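Local coordinates for protein beta-fructofuranosidase (Arabidopsis thaliana, PDB 2OXB) that hydrolyses sucrose and 1-kestose, and less readily neokestose and levan, as a cell-wall invertase of glycoside hydrolase family 32, at residues N418-F430 with V440-L452. The protein carries 1 engineered substitution. Sequence-based numbering, arbitrary orientation.
Sequences NLEEYTSVYFRIF and VVLMCSDQSRSSL
The Tyr426 ring has the carbonyl O of Cys444 over one face, and its CE1 meets Cys444 CB at 3.4 Å, with SG in oblique sulfur-aromatic contact. The Arg428 guanidinium meets Tyr426 CE1 with its edge. Arg449 CB packs obliquely against the Tyr422 ring. The Phe427 ring takes Leu442 O near its plane at the edge, while Met443 CG reaches CE1 (3.5 Å) and Val441 CG1 reaches CD1 (3.7 Å), both obliquely. CG of Tyr426 stands between backbone N and carbonyl carbon (chi1 55°), which swings the ring across to Cys444, itself disulfide-bonded to Cys395. With Tyr426 cut back to an alanine, a gap is likely to open beside this disulfide, leaving Cys444 SG without its aromatic neighbour. Strands 423-431 and 439-446 form an antiparallel hairpin in the C-terminal beta-sandwich of the family, paired by bonds such as Tyr426 N to Cys444 O (2.8 Å). Apolar Val425, Phe427 and Met443 suit the opposite face, where they pack on Leu475 of the other sheet. Where the hairpin strands give way to loops, small hydroxyls fit: Thr423 OG1 and Ser450 OG are hydrogen-bonded at 2.6 Å. Glu421, long and extended, sends OE1 to the backbone N of Leu503 and Ala504.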
ATOM      1  N   ASN A 418      -1.367 -14.321  28.662  1.00 41.76           N
ATOM      2  CA  ASN A 418      -2.140 -15.557  28.499  1.00 42.91           C
ATOM      3  C   ASN A 418      -3.262 -15.464  27.442  1.00 41.66           C
ATOM      4  O   ASN A 418      -4.362 -15.974  27.654  1.00 40.44           O
ATOM      5  CB  ASN A 418      -2.749 -15.921  29.852  1.00 45.73           C
ATOM      6  CG  ASN A 418      -3.266 -14.698  30.590  1.00 47.36           C
ATOM      7  OD1 ASN A 418      -4.211 -14.043  30.149  1.00 47.93           O
ATOM      8  ND2 ASN A 418      -2.633 -14.373  31.711  1.00 50.04           N
ATOM      9  N   LEU A 419      -2.971 -14.805  26.324  1.00 40.51           N
ATOM     10  CA  LEU A 419      -3.900 -14.634  25.205  1.00 39.39           C
ATOM     11  C   LEU A 419      -5.231 -13.920  25.425  1.00 39.25           C
ATOM     12  O   LEU A 419      -6.197 -14.196  24.706  1.00 37.90           O
ATOM     13  CB  LEU A 419      -4.191 -15.983  24.540  1.00 39.19           C
ATOM     14  CG  LEU A 419      -3.116 -16.656  23.687  1.00 38.22           C
ATOM     15  CD1 LEU A 419      -3.745 -17.875  23.027  1.00 36.91           C
ATOM     16  CD2 LEU A 419      -2.569 -15.699  22.627  1.00 39.26           C
ATOM     17  N   GLU A 420      -5.301 -13.007  26.390  1.00 38.92           N
ATOM     18  CA  GLU A 420      -6.548 -12.277  26.597  1.00 38.53           C
ATOM     19  C   GLU A 420      -6.738 -11.355  25.396  1.00 36.55           C
ATOM     20  O   GLU A 420      -7.859 -10.987  25.050  1.00 36.82           O
ATOM     21  CB  GLU A 420      -6.531 -11.475  27.913  1.00 40.70           C
ATOM     22  CG  GLU A 420      -5.256 -10.691  28.230  1.00 41.95           C
ATOM     23  CD  GLU A 420      -4.222 -11.530  28.962  1.00 40.81           C
ATOM     24  OE1 GLU A 420      -3.525 -12.324  28.296  1.00 41.76           O
ATOM     25  OE2 GLU A 420      -4.122 -11.398  30.201  1.00 39.09           O
ATOM     26  N   GLU A 421      -5.628 -10.989  24.761  1.00 33.81           N
ATOM     27  CA  GLU A 421      -5.673 -10.152  23.571  1.00 32.95           C
ATOM     28  C   GLU A 421      -4.496 -10.527  22.678  1.00 32.87           C
ATOM     29  O   GLU A 421      -3.345 -10.482  23.098  1.00 32.30           O
ATOM     30  CB  GLU A 421      -5.644  -8.651  23.926  1.00 30.72           C
ATOM     31  CG  GLU A 421      -4.314  -8.102  24.374  1.00 27.23           C
ATOM     32  CD  GLU A 421      -4.410  -6.677  24.909  1.00 27.55           C
ATOM     33  OE1 GLU A 421      -3.381  -6.147  25.367  1.00 26.17           O
ATOM     34  OE2 GLU A 421      -5.508  -6.087  24.877  1.00 26.58           O
ATOM     35  N   TYR A 422      -4.803 -10.938  21.450  1.00 33.78           N
ATOM     36  CA  TYR A 422      -3.788 -11.340  20.476  1.00 33.85           C
ATOM     37  C   TYR A 422      -4.303 -11.108  19.055  1.00 33.66           C
ATOM     38  O   TYR A 422      -5.507 -10.917  18.829  1.00 31.90           O
ATOM     39  CB  TYR A 422      -3.438 -12.828  20.651  1.00 33.25           C
ATOM     40  CG  TYR A 422      -4.640 -13.724  20.496  1.00 34.49           C
ATOM     41  CD1 TYR A 422      -5.008 -14.229  19.247  1.00 34.28           C
ATOM     42  CD2 TYR A 422      -5.495 -13.950  21.580  1.00 35.93           C
ATOM     43  CE1 TYR A 422      -6.211 -14.925  19.085  1.00 34.11           C
ATOM     44  CE2 TYR A 422      -6.696 -14.638  21.431  1.00 34.51           C
ATOM     45  CZ  TYR A 422      -7.053 -15.120  20.180  1.00 34.59           C
ATOM     46  OH  TYR A 422      -8.271 -15.750  20.033  1.00 32.22           O
ATOM     47  N   THR A 423      -3.374 -11.112  18.102  1.00 32.59           N
ATOM     48  CA  THR A 423      -3.713 -10.930  16.698  1.00 30.12           C
ATOM     49  C   THR A 423      -3.333 -12.224  16.019  1.00 30.01           C
ATOM     50  O   THR A 423      -2.324 -12.823  16.357  1.00 33.80           O
ATOM     51  CB  THR A 423      -2.969  -9.724  16.112  1.00 28.26           C
ATOM     52  OG1 THR A 423      -3.624  -8.522  16.548  1.00 24.66           O
ATOM     53  CG2 THR A 423      -2.958  -9.780  14.596  1.00 25.84           C
ATOM     54  N   SER A 424      -4.144 -12.675  15.075  1.00 29.63           N
ATOM     55  CA  SER A 424      -3.860 -13.954  14.455  1.00 29.38           C
ATOM     56  C   SER A 424      -3.989 -14.063  12.952  1.00 29.29           C
ATOM     57  O   SER A 424      -5.074 -14.288  12.427  1.00 30.53           O
ATOM     58  CB  SER A 424      -4.746 -15.006  15.113  1.00 31.04           C
ATOM     59  OG  SER A 424      -6.059 -14.481  15.293  1.00 32.28           O
ATOM     60  N   VAL A 425      -2.867 -13.907  12.263  1.00 27.92           N
ATOM     61  CA  VAL A 425      -2.848 -14.043  10.821  1.00 25.83           C
ATOM     62  C   VAL A 425      -2.534 -15.518  10.584  1.00 26.57           C
ATOM     63  O   VAL A 425      -1.611 -16.074  11.190  1.00 26.06           O
ATOM     64  CB  VAL A 425      -1.751 -13.178  10.208  1.00 25.01           C
ATOM     65  CG1 VAL A 425      -1.634 -13.456   8.726  1.00 23.10           C
ATOM     66  CG2 VAL A 425      -2.061 -11.709  10.468  1.00 26.49           C
ATOM     67  N   TYR A 426      -3.300 -16.162   9.715  1.00 25.50           N
ATOM     68  CA  TYR A 426      -3.077 -17.569   9.467  1.00 25.13           C
ATOM     69  C   TYR A 426      -3.569 -17.996   8.099  1.00 25.75           C
ATOM     70  O   TYR A 426      -3.999 -17.169   7.294  1.00 26.29           O
ATOM     71  CB  TYR A 426      -3.782 -18.372  10.553  1.00 25.69           C
ATOM     72  CG  TYR A 426      -5.250 -18.052  10.669  1.00 24.89           C
ATOM     73  CD1 TYR A 426      -6.149 -18.478   9.698  1.00 26.50           C
ATOM     74  CD2 TYR A 426      -5.739 -17.306  11.736  1.00 26.88           C
ATOM     75  CE1 TYR A 426      -7.500 -18.176   9.783  1.00 26.18           C
ATOM     76  CE2 TYR A 426      -7.097 -16.989  11.834  1.00 27.10           C
ATOM     77  CZ  TYR A 426      -7.971 -17.429  10.851  1.00 25.91           C
ATOM     78  OH  TYR A 426      -9.312 -17.127  10.931  1.00 24.30           O
ATOM     79  N   PHE A 427      -3.500 -19.302   7.862  1.00 25.17           N
ATOM     80  CA  PHE A 427      -3.913 -19.927   6.610  1.00 24.89           C
ATOM     81  C   PHE A 427      -4.983 -20.987   6.834  1.00 25.60           C
ATOM     82  O   PHE A 427      -5.125 -21.515   7.938  1.00 25.55           O
ATOM     83  CB  PHE A 427      -2.731 -20.625   5.946  1.00 24.43           C
ATOM     84  CG  PHE A 427      -1.722 -19.693   5.362  1.00 26.12           C
ATOM     85  CD1 PHE A 427      -2.060 -18.881   4.280  1.00 25.73           C
ATOM     86  CD2 PHE A 427      -0.425 -19.641   5.868  1.00 25.39           C
ATOM     87  CE1 PHE A 427      -1.123 -18.035   3.707  1.00 22.80           C
ATOM     88  CE2 PHE A 427       0.526 -18.793   5.300  1.00 24.85           C
ATOM     89  CZ  PHE A 427       0.174 -17.989   4.216  1.00 23.63           C
ATOM     90  N   ARG A 428      -5.722 -21.288   5.763  1.00 25.37           N
ATOM     91  CA  ARG A 428      -6.764 -22.320   5.732  1.00 22.83           C
ATOM     92  C   ARG A 428      -6.771 -22.873   4.307  1.00 23.77           C
ATOM     93  O   ARG A 428      -6.953 -22.125   3.354  1.00 21.71           O
ATOM     94  CB  ARG A 428      -8.125 -21.728   6.038  1.00 21.08           C
ATOM     95  CG  ARG A 428      -8.414 -21.515   7.487  1.00 18.84           C
ATOM     96  CD  ARG A 428      -9.415 -20.402   7.587  1.00 17.22           C
ATOM     97  NE  ARG A 428      -9.982 -20.263   8.915  1.00 16.01           N
ATOM     98  CZ  ARG A 428     -11.066 -20.898   9.317  1.00 14.04           C
ATOM     99  NH1 ARG A 428     -11.694 -21.716   8.488  1.00 16.56           N
ATOM    100  NH2 ARG A 428     -11.526 -20.698  10.538  1.00 17.04           N
ATOM    101  N   ILE A 429      -6.558 -24.178   4.164  1.00 25.32           N
ATOM    102  CA  ILE A 429      -6.529 -24.804   2.840  1.00 25.54           C
ATOM    103  C   ILE A 429      -7.782 -25.635   2.570  1.00 26.48           C
ATOM    104  O   ILE A 429      -8.205 -26.447   3.388  1.00 25.56           O
ATOM    105  CB  ILE A 429      -5.304 -25.763   2.660  1.00 25.41           C
ATOM    106  CG1 ILE A 429      -3.986 -25.044   2.963  1.00 25.33           C
ATOM    107  CG2 ILE A 429      -5.304 -26.340   1.249  1.00 23.38           C
ATOM    108  CD1 ILE A 429      -3.667 -23.877   2.064  1.00 28.13           C
ATOM    109  N   PHE A 430      -8.356 -25.433   1.396  1.00 28.88           N
ATOM    110  CA  PHE A 430      -9.526 -26.174   0.987  1.00 31.31           C
ATOM    111  C   PHE A 430      -9.315 -26.579  -0.462  1.00 32.16           C
ATOM    112  O   PHE A 430      -8.372 -26.117  -1.113  1.00 31.20           O
ATOM    113  CB  PHE A 430     -10.777 -25.310   1.116  1.00 34.35           C
ATOM    114  CG  PHE A 430     -11.071 -24.883   2.525  1.00 37.94           C
ATOM    115  CD1 PHE A 430     -11.297 -25.834   3.516  1.00 39.11           C
ATOM    116  CD2 PHE A 430     -11.116 -23.534   2.862  1.00 39.11           C
ATOM    117  CE1 PHE A 430     -11.562 -25.450   4.823  1.00 41.35           C
ATOM    118  CE2 PHE A 430     -11.380 -23.139   4.165  1.00 40.56           C
ATOM    119  CZ  PHE A 430     -11.604 -24.098   5.152  1.00 41.88           C
ATOM    120  N   VAL A 440      -7.461 -24.041  -2.746  1.00 29.17           N
ATOM    121  CA  VAL A 440      -7.581 -22.612  -2.485  1.00 27.19           C
ATOM    122  C   VAL A 440      -6.906 -22.308  -1.150  1.00 25.94           C
ATOM    123  O   VAL A 440      -7.190 -22.938  -0.115  1.00 24.33           O
ATOM    124  CB  VAL A 440      -9.057 -22.131  -2.407  1.00 26.78           C
ATOM    125  CG1 VAL A 440      -9.097 -20.617  -2.260  1.00 25.22           C
ATOM    126  CG2 VAL A 440      -9.826 -22.562  -3.634  1.00 25.09           C
ATOM    127  N   VAL A 441      -6.000 -21.341  -1.184  1.00 22.74           N
ATOM    128  CA  VAL A 441      -5.290 -20.947   0.014  1.00 19.93           C
ATOM    129  C   VAL A 441      -5.851 -19.658   0.575  1.00 16.58           C
ATOM    130  O   VAL A 441      -5.764 -18.600  -0.040  1.00 14.97           O
ATOM    131  CB  VAL A 441      -3.817 -20.733  -0.258  1.00 21.69           C
ATOM    132  CG1 VAL A 441      -3.095 -20.476   1.058  1.00 20.78           C
ATOM    133  CG2 VAL A 441      -3.255 -21.935  -0.971  1.00 22.85           C
ATOM    134  N   LEU A 442      -6.420 -19.774   1.761  1.00 12.46           N
ATOM    135  CA  LEU A 442      -7.012 -18.654   2.445  1.00 12.69           C
ATOM    136  C   LEU A 442      -6.076 -17.995   3.454  1.00 15.19           C
ATOM    137  O   LEU A 442      -5.582 -18.648   4.375  1.00 16.43           O
ATOM    138  CB  LEU A 442      -8.266 -19.108   3.183  1.00  7.07           C
ATOM    139  CG  LEU A 442      -8.913 -17.962   3.956  1.00  5.08           C
ATOM    140  CD1 LEU A 442      -9.483 -16.969   2.953  1.00  3.31           C
ATOM    141  CD2 LEU A 442      -9.992 -18.481   4.882  1.00  3.89           C
ATOM    142  N   MET A 443      -5.831 -16.702   3.291  1.00 17.28           N
ATOM    143  CA  MET A 443      -4.998 -15.999   4.252  1.00 20.36           C
ATOM    144  C   MET A 443      -5.956 -15.086   5.029  1.00 21.09           C
ATOM    145  O   MET A 443      -6.637 -14.240   4.433  1.00 21.69           O
ATOM    146  CB  MET A 443      -3.898 -15.172   3.553  1.00 20.65           C
ATOM    147  CG  MET A 443      -2.615 -14.998   4.393  1.00 22.79           C
ATOM    148  SD  MET A 443      -1.366 -13.808   3.745  1.00 26.79           S
ATOM    149  CE  MET A 443      -1.498 -12.413   4.983  1.00 25.48           C
ATOM    150  N   CYS A 444      -6.033 -15.292   6.345  1.00 21.04           N
ATOM    151  CA  CYS A 444      -6.888 -14.478   7.215  1.00 22.21           C
ATOM    152  C   CYS A 444      -6.050 -13.701   8.215  1.00 22.15           C
ATOM    153  O   CYS A 444      -4.998 -14.164   8.649  1.00 20.92           O
ATOM    154  CB  CYS A 444      -7.852 -15.340   8.025  1.00 23.76           C
ATOM    155  SG  CYS A 444      -9.150 -16.227   7.105  1.00 24.36           S
ATOM    156  N   SER A 445      -6.536 -12.520   8.583  1.00 23.36           N
ATOM    157  CA  SER A 445      -5.866 -11.657   9.563  1.00 21.94           C
ATOM    158  C   SER A 445      -6.937 -11.220  10.547  1.00 21.56           C
ATOM    159  O   SER A 445      -7.556 -10.174  10.374  1.00 21.49           O
ATOM    160  CB  SER A 445      -5.265 -10.423   8.888  1.00 20.71           C
ATOM    161  OG  SER A 445      -4.467  -9.706   9.802  1.00 21.28           O
ATOM    162  N   ASP A 446      -7.166 -12.045  11.564  1.00 22.27           N
ATOM    163  CA  ASP A 446      -8.181 -11.769  12.573  1.00 22.91           C
ATOM    164  C   ASP A 446      -7.816 -10.615  13.502  1.00 23.70           C
ATOM    165  O   ASP A 446      -6.691 -10.531  14.010  1.00 23.57           O
ATOM    166  CB  ASP A 446      -8.434 -13.016  13.409  1.00 23.67           C
ATOM    167  CG  ASP A 446      -9.899 -13.333  13.532  1.00 25.24           C
ATOM    168  OD1 ASP A 446     -10.454 -13.924  12.567  1.00 24.28           O
ATOM    169  OD2 ASP A 446     -10.488 -12.977  14.583  1.00 22.93           O
ATOM    170  N   GLN A 447      -8.784  -9.740  13.747  1.00 24.34           N
ATOM    171  CA  GLN A 447      -8.565  -8.575  14.598  1.00 23.36           C
ATOM    172  C   GLN A 447      -9.551  -8.488  15.766  1.00 24.06           C
ATOM    173  O   GLN A 447      -9.431  -7.617  16.626  1.00 23.33           O
ATOM    174  CB  GLN A 447      -8.646  -7.333  13.717  1.00 22.61           C
ATOM    175  CG  GLN A 447      -7.874  -7.499  12.397  1.00 21.47           C
ATOM    176  CD  GLN A 447      -6.375  -7.261  12.552  1.00 21.45           C
ATOM    177  OE1 GLN A 447      -5.567  -7.731  11.746  1.00 20.52           O
ATOM    178  NE2 GLN A 447      -6.002  -6.507  13.585  1.00 18.89           N
ATOM    179  N   SER A 448     -10.512  -9.412  15.779  1.00 26.62           N
ATOM    180  CA  SER A 448     -11.556  -9.515  16.806  1.00 27.49           C
ATOM    181  C   SER A 448     -11.082  -9.402  18.260  1.00 27.40           C
ATOM    182  O   SER A 448     -11.781  -8.844  19.096  1.00 26.41           O
ATOM    183  CB  SER A 448     -12.283 -10.840  16.630  1.00 26.92           C
ATOM    184  OG  SER A 448     -11.353 -11.897  16.738  1.00 28.77           O
ATOM    185  N   ARG A 449      -9.915  -9.962  18.565  1.00 30.46           N
ATOM    186  CA  ARG A 449      -9.365  -9.891  19.919  1.00 32.88           C
ATOM    187  C   ARG A 449      -8.011  -9.165  19.942  1.00 34.90           C
ATOM    188  O   ARG A 449      -7.255  -9.301  20.900  1.00 36.13           O
ATOM    189  CB  ARG A 449      -9.197 -11.300  20.530  1.00 33.68           C
ATOM    190  CG  ARG A 449     -10.488 -11.968  21.071  1.00 33.05           C
ATOM    191  CD  ARG A 449     -11.284 -12.694  19.986  1.00 32.93           C
ATOM    192  NE  ARG A 449     -12.706 -12.341  20.001  1.00 33.60           N
ATOM    193  CZ  ARG A 449     -13.517 -12.496  21.047  1.00 32.81           C
ATOM    194  NH1 ARG A 449     -13.057 -13.008  22.182  1.00 33.14           N
ATOM    195  NH2 ARG A 449     -14.789 -12.128  20.958  1.00 28.32           N
ATOM    196  N   SER A 450      -7.712  -8.392  18.900  1.00 35.50           N
ATOM    197  CA  SER A 450      -6.445  -7.670  18.827  1.00 35.72           C
ATOM    198  C   SER A 450      -6.145  -6.789  20.036  1.00 36.08           C
ATOM    199  O   SER A 450      -4.977  -6.494  20.309  1.00 36.14           O
ATOM    200  CB  SER A 450      -6.379  -6.811  17.557  1.00 37.04           C
ATOM    201  OG  SER A 450      -6.023  -7.588  16.419  1.00 38.52           O
ATOM    202  N   SER A 451      -7.179  -6.365  20.756  1.00 35.68           N
ATOM    203  CA  SER A 451      -6.972  -5.520  21.924  1.00 36.08           C
ATOM    204  C   SER A 451      -8.118  -5.700  22.877  1.00 37.60           C
ATOM    205  O   SER A 451      -9.111  -6.348  22.542  1.00 38.51           O
ATOM    206  CB  SER A 451      -6.893  -4.055  21.530  1.00 36.58           C
ATOM    207  OG  SER A 451      -8.182  -3.504  21.410  1.00 37.16           O
ATOM    208  N   LEU A 452      -7.975  -5.122  24.068  1.00 38.65           N
ATOM    209  CA  LEU A 452      -9.000  -5.217  25.107  1.00 38.68           C
ATOM    210  C   LEU A 452      -9.974  -4.050  25.090  1.00 39.36           C
ATOM    211  O   LEU A 452     -11.102  -4.172  25.575  1.00 39.67           O
ATOM    212  CB  LEU A 452      -8.349  -5.309  26.492  1.00 37.43           C
ATOM    213  CG  LEU A 452      -7.827  -6.670  26.930  1.00 36.26           C
ATOM    214  CD1 LEU A 452      -7.066  -6.532  28.225  1.00 35.46           C
ATOM    215  CD2 LEU A 452      -9.003  -7.620  27.089  1.00 38.76           C
TER